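Local structure of putative Type I topoisomerase (Deinococcus radiodurans, 3M4A) at residues Leu118-Leu130 and Lys194-Val207. The protein probably relaxes supercoiled DNA as a type IB topoisomerase, by ATP-independent breakage, passage and rejoining of a single strand. Residues are numbered along the deposited sequence; the frame is centred on the assembly and turned at random. Where two conformers were deposited one is given.
Sequences LPPRKVMALMTRL and KLLDLPGPWLFQTV. With ACY (acetic acid), chain D; nucleotides of chain B.
A DNA-backbone binding surface begins where Leu118 and helix 120-130 meet Lys194 and strand 205-207. Lys122, its CG anti to the backbone N (chi1 177°) and the chain extended beyond, bonds through NZ to OP1 of DG9 of chain B at 2.7 Å, while Lys194 NZ lies 3.6 Å from OP1 of DG9, too long for such a bond, and hydrogen-bonds Asn191 instead. A water accepts from both amines.

Just before the helix, whose N-cap is Pro119, the chain is tied to the strand: Leu118 O receives Thr206 OG1 at 2.7 Å, in the carbonyl plane on a lone pair, and Val207 N at 3.0 Å from above that plane. A second water links Leu118 N to Val207 O. Leu118 CD1 packs on Leu195 CD2 and Leu198 CD1, at the tail of helix 186-196.

Another side of the helix packs on Phe204, just before strand 205-207, within the catalytic core of this type IB topoisomerase. Met127 CG makes a CH-pi contact over one face of Phe204, 3.8 Å from the centroid, and SD an oblique Met-aromatic one. Leu203 CG covers the opposite face, Val123 CG1 comes to the ring edge, and Leu130 CD1 meets Phe204 CZ at 3.6 Å.

Farther along the helix, Arg129 holds the next phosphate edge-on: NH1 and NH2 run nearly straight to DC10 OP2 and OP1 of chain B, and NE to O of an acetic acid molecule probably from the crystallisation liquor, 2.8 Å and 174°. Asp185 salt-bridges NH1 and probably helps fix the guanidinium's rotation. A leucine in place of Arg129 would probably leave the DC10 phosphate without its two-pronged partner and Asp185 without this salt-bridge partner. His132 ND1 binds the same acetic acid.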
ATOM      1  N   LEU A 118      18.929  11.039   5.546  1.00  9.21           N
ATOM      2  CA  LEU A 118      18.301   9.991   4.739  1.00  9.04           C
ATOM      3  C   LEU A 118      18.706   8.585   5.218  1.00  9.41           C
ATOM      4  O   LEU A 118      19.313   7.819   4.459  1.00  9.01           O
ATOM      5  CB  LEU A 118      18.622  10.197   3.251  1.00  9.41           C
ATOM      6  CG  LEU A 118      17.976  11.412   2.553  1.00  9.25           C
ATOM      7  CD1 LEU A 118      18.515  11.628   1.131  1.00 13.02           C
ATOM      8  CD2 LEU A 118      16.463  11.287   2.527  1.00 11.62           C
ATOM      9  N   PRO A 119      18.356   8.240   6.478  1.00  9.30           N
ATOM     10  CA  PRO A 119      18.676   6.900   6.982  1.00  9.08           C
ATOM     11  C   PRO A 119      17.778   5.840   6.356  1.00  9.63           C
ATOM     12  O   PRO A 119      16.764   6.181   5.744  1.00  7.79           O
ATOM     13  CB  PRO A 119      18.390   7.010   8.478  1.00  9.52           C
ATOM     14  CG  PRO A 119      17.279   8.041   8.550  1.00  9.41           C
ATOM     15  CD  PRO A 119      17.654   9.051   7.492  1.00  9.57           C
ATOM     16  N   PRO A 120      18.142   4.559   6.489  1.00  8.98           N
ATOM     17  CA  PRO A 120      17.434   3.495   5.772  1.00  9.08           C
ATOM     18  C   PRO A 120      15.920   3.473   5.972  1.00  8.87           C
ATOM     19  O   PRO A 120      15.178   3.401   4.988  1.00  8.99           O
ATOM     20  CB  PRO A 120      18.089   2.224   6.324  1.00  9.59           C
ATOM     21  CG  PRO A 120      19.449   2.668   6.661  1.00  9.69           C
ATOM     22  CD  PRO A 120      19.278   4.013   7.263  1.00  9.80           C
ATOM     23  N   ARG A 121      15.461   3.565   7.219  1.00  8.42           N
ATOM     24  CA  ARG A 121      14.031   3.481   7.494  1.00  8.19           C
ATOM     25  C   ARG A 121      13.284   4.701   6.946  1.00  7.88           C
ATOM     26  O   ARG A 121      12.117   4.586   6.599  1.00  6.88           O
ATOM     27  CB  ARG A 121      13.758   3.308   8.984  1.00  8.62           C
ATOM     28  CG  ARG A 121      14.249   1.969   9.501  1.00  9.12           C
ATOM     29  CD  ARG A 121      14.001   1.829  10.995  1.00  9.51           C
ATOM     30  NE  ARG A 121      12.581   1.774  11.310  1.00 11.08           N
ATOM     31  CZ  ARG A 121      11.827   0.675  11.358  1.00 13.01           C
ATOM     32  NH1 ARG A 121      12.328  -0.535  11.140  1.00 15.03           N
ATOM     33  NH2 ARG A 121      10.543   0.800  11.644  1.00 14.76           N
ATOM     34  N   LYS A 122      13.933   5.857   6.887  1.00  6.89           N
ATOM     35  CA  LYS A 122      13.271   7.041   6.300  1.00  6.69           C
ATOM     36  C   LYS A 122      13.084   6.871   4.774  1.00  6.97           C
ATOM     37  O   LYS A 122      11.988   7.134   4.211  1.00  6.12           O
ATOM     38  CB  LYS A 122      14.042   8.321   6.623  1.00  6.80           C
ATOM     39  CG  LYS A 122      13.425   9.549   5.963  1.00  5.96           C
ATOM     40  CD  LYS A 122      13.798  10.858   6.622  1.00  6.48           C
ATOM     41  CE  LYS A 122      12.984  12.006   6.031  1.00  6.18           C
ATOM     42  NZ  LYS A 122      13.134  13.258   6.839  1.00  5.73           N
ATOM     43  N   VAL A 123      14.126   6.399   4.100  1.00  6.52           N
ATOM     44  CA  VAL A 123      14.029   6.154   2.651  1.00  6.63           C
ATOM     45  C   VAL A 123      12.988   5.058   2.378  1.00  6.30           C
ATOM     46  O   VAL A 123      12.180   5.183   1.453  1.00  6.28           O
ATOM     47  CB  VAL A 123      15.382   5.828   2.000  1.00  6.75           C
ATOM     48  CG1 VAL A 123      15.233   5.653   0.499  1.00  7.18           C
ATOM     49  CG2 VAL A 123      16.374   6.969   2.259  1.00  4.82           C
ATOM     50  N   MET A 124      12.978   4.002   3.195  1.00  6.65           N
ATOM     51  CA  MET A 124      11.960   2.951   3.053  1.00  6.85           C
ATOM     52  C   MET A 124      10.543   3.435   3.364  1.00  5.88           C
ATOM     53  O   MET A 124       9.597   3.005   2.712  1.00  5.48           O
ATOM     54  CB  MET A 124      12.328   1.714   3.863  1.00  7.64           C
ATOM     55  CG  MET A 124      13.508   1.033   3.248  1.00  9.07           C
ATOM     56  SD  MET A 124      14.010  -0.531   3.993  1.00 10.21           S
ATOM     57  CE  MET A 124      14.431  -0.034   5.648  1.00 12.42           C
ATOM     58  N   ALA A 125      10.404   4.329   4.335  1.00  5.13           N
ATOM     59  CA  ALA A 125       9.098   4.944   4.604  1.00  5.21           C
ATOM     60  C   ALA A 125       8.623   5.769   3.401  1.00  4.86           C
ATOM     61  O   ALA A 125       7.420   5.755   3.067  1.00  4.59           O
ATOM     62  CB  ALA A 125       9.162   5.817   5.878  1.00  4.81           C
ATOM     63  N   LEU A 126       9.536   6.497   2.758  1.00  4.64           N
ATOM     64  CA  LEU A 126       9.205   7.278   1.556  1.00  4.65           C
ATOM     65  C   LEU A 126       8.758   6.335   0.422  1.00  4.85           C
ATOM     66  O   LEU A 126       7.761   6.579  -0.284  1.00  3.05           O
ATOM     67  CB  LEU A 126      10.417   8.102   1.105  1.00  5.03           C
ATOM     68  CG  LEU A 126      10.833   9.272   2.000  1.00  5.36           C
ATOM     69  CD1 LEU A 126      12.236   9.767   1.648  1.00  5.22           C
ATOM     70  CD2 LEU A 126       9.809  10.413   1.814  1.00  4.19           C
ATOM     71  N   MET A 127       9.484   5.236   0.265  1.00  4.41           N
ATOM     72  CA  MET A 127       9.138   4.242  -0.754  1.00  4.65           C
ATOM     73  C   MET A 127       7.786   3.591  -0.486  1.00  4.59           C
ATOM     74  O   MET A 127       7.024   3.366  -1.415  1.00  5.35           O
ATOM     75  CB  MET A 127      10.245   3.178  -0.864  1.00  4.36           C
ATOM     76  CG  MET A 127      11.546   3.727  -1.417  1.00  2.23           C
ATOM     77  SD  MET A 127      12.929   2.590  -1.174  1.00  6.88           S
ATOM     78  CE  MET A 127      12.774   1.621  -2.673  1.00  9.69           C
ATOM     79  N   THR A 128       7.487   3.330   0.789  1.00  3.91           N
ATOM     80  CA  THR A 128       6.218   2.739   1.203  1.00  3.77           C
ATOM     81  C   THR A 128       5.088   3.725   0.932  1.00  3.16           C
ATOM     82  O   THR A 128       4.019   3.339   0.465  1.00  3.12           O
ATOM     83  CB  THR A 128       6.228   2.317   2.670  1.00  4.14           C
ATOM     84  OG1 THR A 128       7.264   1.347   2.872  1.00  5.73           O
ATOM     85  CG2 THR A 128       4.896   1.667   3.045  1.00  5.22           C
ATOM     86  N   ARG A 129       5.324   5.002   1.201  1.00  2.70           N
ATOM     87  CA  ARG A 129       4.316   6.013   0.843  1.00  2.75           C
ATOM     88  C   ARG A 129       4.065   6.002  -0.659  1.00  3.42           C
ATOM     89  O   ARG A 129       2.928   6.087  -1.101  1.00  2.35           O
ATOM     90  CB  ARG A 129       4.690   7.416   1.335  1.00  2.91           C
ATOM     91  CG  ARG A 129       3.620   8.459   1.017  1.00  2.39           C
ATOM     92  CD  ARG A 129       3.893   9.748   1.737  1.00  2.99           C
ATOM     93  NE  ARG A 129       3.654   9.577   3.168  1.00  3.16           N
ATOM     94  CZ  ARG A 129       3.837  10.527   4.079  1.00  5.58           C
ATOM     95  NH1 ARG A 129       4.192  11.753   3.733  1.00  5.59           N
ATOM     96  NH2 ARG A 129       3.595  10.251   5.345  1.00  5.58           N
ATOM     97  N   LEU A 130       5.113   5.901  -1.457  1.00  3.21           N
ATOM     98  CA  LEU A 130       4.927   5.829  -2.924  1.00  3.10           C
ATOM     99  C   LEU A 130       4.129   4.588  -3.390  1.00  3.37           C
ATOM    100  O   LEU A 130       3.310   4.693  -4.290  1.00  3.41           O
ATOM    101  CB  LEU A 130       6.268   5.907  -3.636  1.00  3.42           C
ATOM    102  CG  LEU A 130       6.918   7.294  -3.563  1.00  2.52           C
ATOM    103  CD1 LEU A 130       8.392   7.240  -3.953  1.00  4.03           C
ATOM    104  CD2 LEU A 130       6.133   8.261  -4.469  1.00  3.11           C
ATOM    105  N   LYS A 194      16.047  15.941  -2.057  1.00  7.89           N
ATOM    106  CA  LYS A 194      17.227  15.476  -1.309  1.00  8.57           C
ATOM    107  C   LYS A 194      17.830  14.208  -1.914  1.00  8.46           C
ATOM    108  O   LYS A 194      19.051  14.092  -2.017  1.00  8.38           O
ATOM    109  CB  LYS A 194      16.879  15.208   0.158  1.00  8.71           C
ATOM    110  CG  LYS A 194      16.419  16.416   0.959  1.00 10.85           C
ATOM    111  CD  LYS A 194      16.008  15.974   2.384  1.00 11.47           C
ATOM    112  CE  LYS A 194      14.977  16.895   3.004  1.00 13.56           C
ATOM    113  NZ  LYS A 194      14.328  16.260   4.204  1.00 14.20           N
ATOM    114  N   LEU A 195      16.994  13.254  -2.314  1.00  7.33           N
ATOM    115  CA  LEU A 195      17.499  12.051  -2.990  1.00  7.15           C
ATOM    116  C   LEU A 195      18.221  12.399  -4.298  1.00  7.41           C
ATOM    117  O   LEU A 195      19.278  11.861  -4.601  1.00  7.62           O
ATOM    118  CB  LEU A 195      16.368  11.032  -3.248  1.00  6.75           C
ATOM    119  CG  LEU A 195      15.833  10.283  -2.027  1.00  6.28           C
ATOM    120  CD1 LEU A 195      14.526   9.578  -2.340  1.00  5.53           C
ATOM    121  CD2 LEU A 195      16.849   9.255  -1.540  1.00  7.50           C
ATOM    122  N   LEU A 196      17.633  13.301  -5.071  1.00  7.80           N
ATOM    123  CA  LEU A 196      18.232  13.740  -6.336  1.00  8.45           C
ATOM    124  C   LEU A 196      19.544  14.522  -6.168  1.00  9.86           C
ATOM    125  O   LEU A 196      20.326  14.615  -7.109  1.00 10.62           O
ATOM    126  CB  LEU A 196      17.216  14.554  -7.139  1.00  7.74           C
ATOM    127  CG  LEU A 196      16.116  13.689  -7.746  1.00  6.50           C
ATOM    128  CD1 LEU A 196      14.845  14.496  -8.045  1.00  6.40           C
ATOM    129  CD2 LEU A 196      16.649  12.972  -9.000  1.00  7.02           C
ATOM    130  N   ASP A 197      19.805  15.054  -4.976  1.00 10.85           N
ATOM    131  CA  ASP A 197      21.093  15.698  -4.701  1.00 12.06           C
ATOM    132  C   ASP A 197      22.252  14.711  -4.544  1.00 12.60           C
ATOM    133  O   ASP A 197      23.417  15.119  -4.644  1.00 13.87           O
ATOM    134  CB  ASP A 197      21.007  16.574  -3.450  1.00 12.68           C
ATOM    135  CG  ASP A 197      20.262  17.877  -3.684  1.00 15.36           C
ATOM    136  OD1 ASP A 197      20.034  18.272  -4.850  1.00 17.57           O
ATOM    137  OD2 ASP A 197      19.913  18.524  -2.673  1.00 21.19           O
ATOM    138  N   LEU A 198      21.953  13.435  -4.297  1.00 12.40           N
ATOM    139  CA  LEU A 198      22.985  12.405  -4.149  1.00 12.89           C
ATOM    140  C   LEU A 198      23.527  12.001  -5.528  1.00 13.24           C
ATOM    141  O   LEU A 198      22.820  12.124  -6.526  1.00 11.98           O
ATOM    142  CB  LEU A 198      22.433  11.189  -3.405  1.00 12.36           C
ATOM    143  CG  LEU A 198      21.795  11.450  -2.030  1.00 12.51           C
ATOM    144  CD1 LEU A 198      21.285  10.148  -1.464  1.00 12.61           C
ATOM    145  CD2 LEU A 198      22.762  12.107  -1.065  1.00 13.33           C
ATOM    146  N   PRO A 199      24.799  11.547  -5.597  1.00 14.52           N
ATOM    147  CA  PRO A 199      25.337  11.089  -6.879  1.00 15.16           C
ATOM    148  C   PRO A 199      24.516   9.937  -7.473  1.00 16.00           C
ATOM    149  O   PRO A 199      24.073   9.051  -6.737  1.00 16.28           O
ATOM    150  CB  PRO A 199      26.764  10.616  -6.526  1.00 15.37           C
ATOM    151  CG  PRO A 199      27.088  11.228  -5.225  1.00 15.59           C
ATOM    152  CD  PRO A 199      25.786  11.425  -4.507  1.00 14.98           C
ATOM    153  N   GLY A 200      24.320   9.974  -8.795  1.00 16.52           N
ATOM    154  CA  GLY A 200      23.485   9.007  -9.511  1.00 16.54           C
ATOM    155  C   GLY A 200      24.228   7.711  -9.783  1.00 16.99           C
ATOM    156  O   GLY A 200      25.340   7.517  -9.274  1.00 18.04           O
ATOM    157  N   PRO A 201      23.651   6.825 -10.609  1.00 16.74           N
ATOM    158  CA  PRO A 201      22.414   6.922 -11.385  1.00 15.77           C
ATOM    159  C   PRO A 201      21.115   6.502 -10.674  1.00 15.21           C
ATOM    160  O   PRO A 201      20.044   6.739 -11.216  1.00 14.09           O
ATOM    161  CB  PRO A 201      22.677   5.952 -12.537  1.00 16.18           C
ATOM    162  CG  PRO A 201      23.530   4.902 -11.933  1.00 16.84           C
ATOM    163  CD  PRO A 201      24.336   5.540 -10.852  1.00 17.08           C
ATOM    164  N   TRP A 202      21.209   5.898  -9.492  1.00 14.48           N
ATOM    165  CA  TRP A 202      20.057   5.271  -8.828  1.00 14.37           C
ATOM    166  C   TRP A 202      19.318   6.278  -7.962  1.00 12.82           C
ATOM    167  O   TRP A 202      19.919   7.213  -7.429  1.00 12.46           O
ATOM    168  CB  TRP A 202      20.511   4.089  -7.973  1.00 16.43           C
ATOM    169  CG  TRP A 202      21.191   3.040  -8.775  1.00 18.53           C
ATOM    170  CD1 TRP A 202      22.541   2.784  -8.825  1.00 20.02           C
ATOM    171  CD2 TRP A 202      20.577   2.126  -9.679  1.00 19.23           C
ATOM    172  NE1 TRP A 202      22.793   1.756  -9.696  1.00 20.12           N
ATOM    173  CE2 TRP A 202      21.606   1.327 -10.230  1.00 20.38           C
ATOM    174  CE3 TRP A 202      19.252   1.885 -10.069  1.00 19.95           C
ATOM    175  CZ2 TRP A 202      21.355   0.321 -11.149  1.00 20.14           C
ATOM    176  CZ3 TRP A 202      19.001   0.883 -10.995  1.00 20.09           C
ATOM    177  CH2 TRP A 202      20.054   0.106 -11.521  1.00 19.76           C
ATOM    178  N   LEU A 203      18.007   6.081  -7.815  1.00 11.29           N
ATOM    179  CA  LEU A 203      17.180   7.055  -7.118  1.00 10.58           C
ATOM    180  C   LEU A 203      17.136   6.821  -5.603  1.00  9.87           C
ATOM    181  O   LEU A 203      17.372   7.750  -4.828  1.00  9.97           O
ATOM    182  CB  LEU A 203      15.764   7.041  -7.697  1.00  9.48           C
ATOM    183  CG  LEU A 203      14.813   8.111  -7.151  1.00  9.95           C
ATOM    184  CD1 LEU A 203      15.410   9.530  -7.204  1.00  7.37           C
ATOM    185  CD2 LEU A 203      13.488   8.051  -7.927  1.00  9.37           C
ATOM    186  N   PHE A 204      16.821   5.591  -5.187  1.00  9.09           N
ATOM    187  CA  PHE A 204      16.559   5.309  -3.770  1.00  9.32           C
ATOM    188  C   PHE A 204      17.832   4.824  -3.113  1.00  9.52           C
ATOM    189  O   PHE A 204      18.223   3.664  -3.251  1.00 10.07           O
ATOM    190  CB  PHE A 204      15.373   4.349  -3.583  1.00  8.57           C
ATOM    191  CG  PHE A 204      14.076   4.950  -4.034  1.00  8.30           C
ATOM    192  CD1 PHE A 204      13.473   4.535  -5.202  1.00  7.97           C
ATOM    193  CD2 PHE A 204      13.510   6.012  -3.316  1.00  7.42           C
ATOM    194  CE1 PHE A 204      12.311   5.138  -5.641  1.00  7.66           C
ATOM    195  CE2 PHE A 204      12.344   6.609  -3.736  1.00  5.86           C
ATOM    196  CZ  PHE A 204      11.744   6.184  -4.896  1.00  7.48           C
ATOM    197  N   GLN A 205      18.488   5.769  -2.447  1.00 10.53           N
ATOM    198  CA  GLN A 205      19.725   5.533  -1.730  1.00 11.48           C
ATOM    199  C   GLN A 205      19.607   6.075  -0.320  1.00 11.92           C
ATOM    200  O   GLN A 205      18.841   6.996  -0.054  1.00 11.11           O
ATOM    201  CB  GLN A 205      20.870   6.251  -2.435  1.00 11.57           C
ATOM    202  CG  GLN A 205      21.117   5.801  -3.867  1.00 12.62           C
ATOM    203  CD  GLN A 205      22.292   6.527  -4.491  1.00 13.27           C
ATOM    204  OE1 GLN A 205      23.411   6.003  -4.523  1.00 18.17           O
ATOM    205  NE2 GLN A 205      22.057   7.744  -4.964  1.00 11.15           N
ATOM    206  N   THR A 206      20.416   5.529   0.576  1.00 12.29           N
ATOM    207  CA  THR A 206      20.453   5.986   1.959  1.00 13.74           C
ATOM    208  C   THR A 206      21.875   6.460   2.242  1.00 14.62           C
ATOM    209  O   THR A 206      22.808   5.924   1.670  1.00 14.55           O
ATOM    210  CB  THR A 206      20.034   4.860   2.922  1.00 13.45           C
ATOM    211  OG1 THR A 206      20.169   5.289   4.284  1.00 14.03           O
ATOM    212  CG2 THR A 206      20.863   3.584   2.703  1.00 13.12           C
ATOM    213  N   VAL A 207      22.002   7.483   3.083  1.00 16.17           N
ATOM    214  CA  VAL A 207      23.283   8.064   3.501  0.50 16.71           C
ATOM    215  C   VAL A 207      23.400   7.920   5.015  1.00 17.29           C
ATOM    216  O   VAL A 207      22.451   8.245   5.729  1.00 16.73           O
ATOM    217  CB  VAL A 207      23.336   9.574   3.168  0.50 16.76           C
ATOM    218  CG1 VAL A 207      24.585  10.232   3.771  0.50 16.96           C
ATOM    219  CG2 VAL A 207      23.274   9.796   1.675  0.50 16.28           C
TER
HETATM  220  C   ACY D 804       2.076   6.266   3.671  1.00  8.62           C
HETATM  221  O   ACY D 804       2.857   7.085   4.212  1.00  7.88           O
HETATM  222  OXT ACY D 804       1.163   6.622   2.893  1.00  7.46           O
HETATM  223  CH3 ACY D 804       2.237   4.810   3.980  1.00  8.72           C
ATOM    224  P    DC B  10       4.252  13.279   7.415  1.00  5.88           P
ATOM    225  OP1  DC B  10       3.714  11.968   7.759  1.00  5.52           O
ATOM    226  OP2  DC B  10       4.399  13.608   5.977  1.00  4.77           O
ATOM    227  O5'  DC B  10       3.268  14.365   8.036  1.00  5.68           O
ATOM    228  C5'  DC B  10       2.897  14.257   9.421  1.00  6.55           C
ATOM    229  C4'  DC B  10       2.160  15.504   9.844  1.00  7.53           C
ATOM    230  O4'  DC B  10       3.068  16.647   9.829  1.00  6.40           O
ATOM    231  C3'  DC B  10       0.980  15.897   8.953  1.00  7.99           C
ATOM    232  O3'  DC B  10      -0.079  16.399   9.737  1.00 12.32           O
ATOM    233  C2'  DC B  10       1.539  17.011   8.096  1.00  7.42           C
ATOM    234  C1'  DC B  10       2.390  17.700   9.146  1.00  6.17           C
ATOM    235  N1   DC B  10       3.404  18.639   8.636  1.00  4.90           N
ATOM    236  C2   DC B  10       3.807  19.677   9.486  1.00  3.47           C
ATOM    237  O2   DC B  10       3.303  19.772  10.622  1.00  5.00           O
ATOM    238  N3   DC B  10       4.722  20.559   9.041  1.00  4.03           N
ATOM    239  C4   DC B  10       5.236  20.451   7.817  1.00  5.01           C
ATOM    240  N4   DC B  10       6.145  21.347   7.445  1.00  6.12           N
ATOM    241  C5   DC B  10       4.845  19.396   6.940  1.00  6.27           C
ATOM    242  C6   DC B  10       3.928  18.529   7.386  1.00  5.79           C
ATOM    243  P    DG B   9      10.531  16.157   6.525  1.00  5.93           P
ATOM    244  OP1  DG B   9      11.414  15.112   5.925  1.00  6.83           O
ATOM    245  OP2  DG B   9      10.188  17.369   5.753  1.00  6.51           O
ATOM    246  O5'  DG B   9       9.152  15.514   7.010  1.00  6.23           O
ATOM    247  C5'  DG B   9       9.134  14.352   7.802  1.00  6.76           C
ATOM    248  C4'  DG B   9       7.839  14.251   8.591  1.00  6.43           C
ATOM    249  O4'  DG B   9       7.690  15.312   9.566  1.00  4.58           O
ATOM    250  C3'  DG B   9       6.585  14.395   7.737  1.00  3.91           C
ATOM    251  O3'  DG B   9       5.624  13.475   8.212  1.00  4.13           O
ATOM    252  C2'  DG B   9       6.211  15.883   7.843  1.00  4.40           C
ATOM    253  C1'  DG B   9       6.569  16.185   9.273  1.00  4.16           C
ATOM    254  N9   DG B   9       7.107  17.500   9.590  1.00  3.17           N
ATOM    255  C8   DG B   9       8.035  18.191   8.876  1.00  3.42           C
ATOM    256  N7   DG B   9       8.426  19.309   9.419  1.00  3.79           N
ATOM    257  C5   DG B   9       7.701  19.361  10.588  1.00  3.18           C
ATOM    258  C6   DG B   9       7.692  20.333  11.607  1.00  3.88           C
ATOM    259  O6   DG B   9       8.345  21.376  11.705  1.00  3.78           O
ATOM    260  N1   DG B   9       6.811  19.988  12.606  1.00  3.22           N
ATOM    261  C2   DG B   9       6.036  18.856  12.644  1.00  3.34           C
ATOM    262  N2   DG B   9       5.231  18.673  13.700  1.00  3.02           N
ATOM    263  N3   DG B   9       6.061  17.927  11.711  1.00  3.50           N
ATOM    264  C4   DG B   9       6.882  18.265  10.706  1.00  2.49           C
TER
HETATM  265  O   HOH W   1      21.424  10.542   6.623  1.00 17.12           O
HETATM  266  O   HOH W   2      15.656  14.542   6.158  1.00 12.42           O